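Local coordinates for penicillin-binding protein 1A (Mycobacterium tuberculosis, PDB 5CXW) that builds the mycobacterial cell wall, using the penicillin-sensitive transpeptidase domain described here to cross-link the peptide subunits of peptidoglycan, at residues 172-175 and 179-182; 222-227 and 262-267. All blocks are in the same frame, centred on the assembly; numbering follows the deposited sequence.

Contact 1: 172-175 and 179-182; sequences AAHQ and ASSF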
loop_
_atom_site.group_PDB
_atom_site.type_symbol
_atom_site.label_atom_id
_atom_site.label_comp_id
_atom_site.label_asym_id
_atom_site.label_seq_id
_atom_site.Cartn_x
_atom_site.Cartn_y
_atom_site.Cartn_z
ATOM N N ALA A 172 2.382 4.234 -13.973
ATOM C CA ALA A 172 1.215 3.578 -13.383
ATOM C C ALA A 172 1.057 3.827 -11.890
ATOM O O ALA A 172 -0.074 4.082 -11.374
ATOM C CB ALA A 172 1.263 2.078 -13.664
ATOM N N ALA A 173 2.185 3.771 -11.166
ATOM C CA ALA A 173 2.155 3.943 -9.734
ATOM C C ALA A 173 1.762 5.361 -9.392
ATOM O O ALA A 173 0.892 5.617 -8.566
ATOM C CB ALA A 173 3.539 3.655 -9.181
ATOM N N HIS A 174 2.393 6.325 -10.070
ATOM C CA HIS A 174 1.985 7.712 -9.893
ATOM C C HIS A 174 0.514 7.980 -10.230
ATOM O O HIS A 174 -0.179 8.664 -9.457
ATOM C CB HIS A 174 2.886 8.634 -10.705
ATOM C CG HIS A 174 4.249 8.789 -10.107
ATOM N ND1 HIS A 174 5.362 8.904 -10.898
ATOM C CD2 HIS A 174 4.668 8.985 -8.833
ATOM C CE1 HIS A 174 6.425 9.085 -10.133
ATOM N NE2 HIS A 174 6.025 9.172 -8.875
ATOM N N GLN A 175 0.041 7.419 -11.310
ATOM C CA GLN A 175 -1.356 7.584 -11.722
ATOM C C GLN A 175 -2.317 6.958 -10.709
ATOM O O GLN A 175 -3.362 7.514 -10.441
ATOM C CB GLN A 175 -1.530 7.019 -13.127
ATOM C CG GLN A 175 -0.850 7.914 -14.192
ATOM C CD GLN A 175 -0.693 7.211 -15.518
ATOM O OE1 GLN A 175 -1.160 6.110 -15.658
ATOM N NE2 GLN A 175 -0.020 7.848 -16.502
ATOM N N ALA A 179 2.341 9.370 -4.479
ATOM C CA ALA A 179 2.573 10.815 -4.655
ATOM C C ALA A 179 3.897 11.038 -5.358
ATOM O O ALA A 179 4.832 10.241 -5.201
ATOM C CB ALA A 179 2.605 11.533 -3.319
ATOM N N SER A 180 3.948 12.110 -6.133
ATOM C CA SER A 180 5.127 12.500 -6.904
ATOM C C SER A 180 6.259 13.085 -6.046
ATOM O O SER A 180 7.390 13.162 -6.523
ATOM C CB SER A 180 4.752 13.545 -7.959
ATOM O OG SER A 180 4.042 12.854 -8.957
ATOM N N SER A 181 5.919 13.529 -4.841
ATOM C CA SER A 181 6.862 14.038 -3.881
ATOM C C SER A 181 6.324 13.917 -2.481
ATOM O O SER A 181 5.112 13.788 -2.266
ATOM C CB SER A 181 7.160 15.525 -4.190
ATOM O OG SER A 181 5.960 16.275 -4.022
ATOM N N PHE A 182 7.243 13.916 -1.522
ATOM C CA PHE A 182 6.908 13.980 -0.128
ATOM C C PHE A 182 8.130 14.486 0.615
ATOM O O PHE A 182 9.198 14.609 0.029
ATOM C CB PHE A 182 6.369 12.643 0.442
ATOM C CG PHE A 182 7.296 11.477 0.337
ATOM C CD1 PHE A 182 8.229 11.240 1.314
ATOM C CD2 PHE A 182 7.147 10.545 -0.697
ATOM C CE1 PHE A 182 9.094 10.166 1.241
ATOM C CE2 PHE A 182 8.004 9.473 -0.797
ATOM C CZ PHE A 182 8.982 9.268 0.176
HETATM O O HOH W 1 1.720 11.194 -8.478
#
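H174, near the C-terminal end of helix 165-176, meets A179 and S180 in a small, partly polar surface contact, where the chain doubles back just after leaving the helix in the helical part of the transpeptidase domain. The two backbones run closest at H174 and A179, whose CA atoms are 6.1 Å apart, and the imidazole of H174 reaches out beside them to meet the loop. A chi1 of -74° sets CG beside the backbone N, opposite the carbonyl carbon, and a chi2 of 144° turns the CD2-NE2 edge to the returning loop. At this edge the carbonyl O of A179 lies near the ring plane, 3.8 Å from CD2. S180 approaches differently: its hydroxyl stands over one face of the imidazole, displaced toward the rim, with OG 3.9 Å from CD2 of H174. S180 also brings its CA to 4.0 Å from NE2 of H174, so the loop wraps round one corner of the ring rather than stacking on it. No direct hydrogen bond crosses the contact; a water makes the link instead. The water O lies 2.9 Å from S180 OG. The same water O gives a weak bond, 3.3 Å long, to the backbone O of H174. A172 and A173, just before H174 on the helix, pack on helix 100-109, while D213 accepts a bond from the backbone N of A179. T188 joins the two segments from outside, its OG1 hydrogen-bonded both to H174 NE2 and to A179 O. Since a carbonyl can only accept, the T188 hydroxyl must donate to A179 and would then probably receive a proton from NE2, an arrangement consistent with an imidazole protonated at that nitrogen, with the bond to T188 likely to restrain the rotation of the ring.

Contact 2: 222-227 and 262-267; sequences AASGIY and VADNVT
A263 and D264, neighbours on helix 260-270, hold S224 and G225 in two ways, by close packing and by one short hydrogen bond. The methyl of A263 presses on the peptide joining S224 to G225, with A263 CB 3.6 Å from G225 N. At a phi of 97°, G225 has a backbone conformation suited to glycine, and it lets the methyl sit directly against its N. Beside this packing, S224 OG donates over 2.6 Å to D264 OD1, which accepts on its syn lone pair. K260 forms a salt bridge with D264 OD2 and a weak hydrogen bond with S224 OG, which would favour a charged carboxylate. Away from this tight patch the fit loosens quickly. The nearest approach of the T267 side chain is OG1 to A222 N, at 5.1 Å, and beyond G225 the chain departs, I226 and Y227, both partly exposed, leading off from helix 260-270. The loop itself ends helix 211-222 in a Schellman motif, with S224 at positive phi as C-prime residue and G225 N bonded to T220 O, overlapped by a type I' turn from A223 to I226 that leads into strand 226-227.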
loop_
_atom_site.group_PDB
_atom_site.type_symbol
_atom_site.label_atom_id
_atom_site.label_comp_id
_atom_site.label_asym_id
_atom_site.label_seq_id
_atom_site.Cartn_x
_atom_site.Cartn_y
_atom_site.Cartn_z
ATOM N N ALA A 222 -9.258 -0.435 -5.559
ATOM C CA ALA A 222 -10.494 -0.880 -4.869
ATOM C C ALA A 222 -11.718 -0.162 -5.422
ATOM O O ALA A 222 -12.827 -0.720 -5.468
ATOM C CB ALA A 222 -10.374 -0.650 -3.375
ATOM N N ALA A 223 -11.484 1.071 -5.876
ATOM C CA ALA A 223 -12.576 1.920 -6.482
ATOM C C ALA A 223 -12.676 1.777 -8.008
ATOM O O ALA A 223 -13.198 2.683 -8.690
ATOM C CB ALA A 223 -12.368 3.350 -6.077
ATOM N N SER A 224 -12.147 0.668 -8.559
ATOM C CA SER A 224 -12.257 0.408 -10.002
ATOM C C SER A 224 -11.572 1.502 -10.802
ATOM O O SER A 224 -12.044 1.864 -11.861
ATOM C CB SER A 224 -13.708 0.186 -10.428
ATOM O OG SER A 224 -14.156 -1.098 -9.951
ATOM N N GLY A 225 -10.462 2.037 -10.248
ATOM C CA GLY A 225 -9.586 2.959 -10.969
ATOM C C GLY A 225 -9.826 4.415 -10.694
ATOM O O GLY A 225 -9.146 5.256 -11.283
ATOM N N ILE A 226 -10.750 4.721 -9.783
ATOM C CA ILE A 226 -11.085 6.123 -9.424
ATOM C C ILE A 226 -10.247 6.505 -8.201
ATOM O O ILE A 226 -10.292 5.824 -7.189
ATOM C CB ILE A 226 -12.566 6.319 -9.172
ATOM C CG1 ILE A 226 -13.366 5.974 -10.450
ATOM C CG2 ILE A 226 -12.834 7.746 -8.700
ATOM C CD1 ILE A 226 -14.870 6.032 -10.320
ATOM N N TYR A 227 -9.458 7.584 -8.370
ATOM C CA TYR A 227 -8.592 8.141 -7.394
ATOM C C TYR A 227 -9.261 9.310 -6.696
ATOM O O TYR A 227 -9.925 10.172 -7.347
ATOM C CB TYR A 227 -7.300 8.647 -8.086
ATOM C CG TYR A 227 -6.445 9.549 -7.239
ATOM C CD1 TYR A 227 -5.686 9.046 -6.213
ATOM C CD2 TYR A 227 -6.467 10.925 -7.413
ATOM C CE1 TYR A 227 -4.878 9.885 -5.445
ATOM C CE2 TYR A 227 -5.672 11.751 -6.638
ATOM C CZ TYR A 227 -4.882 11.213 -5.671
ATOM O OH TYR A 227 -4.164 12.143 -4.898
ATOM N N VAL A 262 -9.038 -2.501 -16.273
ATOM C CA VAL A 262 -7.709 -2.772 -15.783
ATOM C C VAL A 262 -7.731 -2.988 -14.287
ATOM O O VAL A 262 -7.178 -4.012 -13.772
ATOM C CB VAL A 262 -6.730 -1.634 -16.179
ATOM C CG1 VAL A 262 -5.425 -1.770 -15.419
ATOM C CG2 VAL A 262 -6.494 -1.658 -17.645
ATOM N N ALA A 263 -8.290 -2.054 -13.557
ATOM C CA ALA A 263 -8.269 -2.150 -12.105
ATOM C C ALA A 263 -8.955 -3.453 -11.631
ATOM O O ALA A 263 -8.471 -4.121 -10.712
ATOM C CB ALA A 263 -8.986 -0.983 -11.511
ATOM N N ASP A 264 -10.075 -3.805 -12.238
ATOM C CA ASP A 264 -10.858 -4.990 -11.822
ATOM C C ASP A 264 -10.098 -6.308 -12.131
ATOM O O ASP A 264 -10.256 -7.312 -11.414
ATOM C CB ASP A 264 -12.254 -4.950 -12.435
ATOM C CG ASP A 264 -13.117 -3.756 -11.881
ATOM O OD1 ASP A 264 -12.738 -3.123 -10.831
ATOM O OD2 ASP A 264 -14.175 -3.518 -12.482
ATOM N N ASN A 265 -9.284 -6.312 -13.189
ATOM C CA ASN A 265 -8.391 -7.438 -13.463
ATOM C C ASN A 265 -7.246 -7.533 -12.436
ATOM O O ASN A 265 -6.855 -8.660 -12.013
ATOM C CB ASN A 265 -7.832 -7.434 -14.889
ATOM C CG ASN A 265 -8.760 -8.113 -15.858
ATOM O OD1 ASN A 265 -8.747 -9.330 -15.981
ATOM N ND2 ASN A 265 -9.550 -7.357 -16.569
ATOM N N VAL A 266 -6.689 -6.377 -12.041
ATOM C CA VAL A 266 -5.674 -6.382 -10.991
ATOM C C VAL A 266 -6.292 -6.984 -9.672
ATOM O O VAL A 266 -5.723 -7.878 -9.041
ATOM C CB VAL A 266 -5.088 -4.999 -10.721
ATOM C CG1 VAL A 266 -4.213 -5.017 -9.467
ATOM C CG2 VAL A 266 -4.334 -4.473 -11.968
ATOM N N THR A 267 -7.487 -6.520 -9.330
ATOM C CA THR A 267 -8.232 -7.079 -8.201
ATOM C C THR A 267 -8.322 -8.574 -8.303
ATOM O O THR A 267 -8.040 -9.274 -7.330
ATOM C CB THR A 267 -9.600 -6.393 -8.080
ATOM O OG1 THR A 267 -9.364 -5.007 -7.866
ATOM C CG2 THR A 267 -10.430 -6.972 -6.938
#

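How the contacts relate
The two contacts follow one another in sequence; their centres lie about 17 Å apart and their nearest atoms about 5 Å, without touching. Helix 100-109 joins them: V105 is packed by A172 and by V266, and E109 by Q175 and by V262. Helix 211-222 is a second bridge, since D213 near its start holds the backbone of A179 while the loop of contact 2 follows directly from its C-terminal end. R257 also serves both, binding Q175 O and making a cation-pi contact with Y227. Neither contact belongs to the penicillin V pocket or includes S97, the probable acylated serine; both are structural packing within the transpeptidase domain.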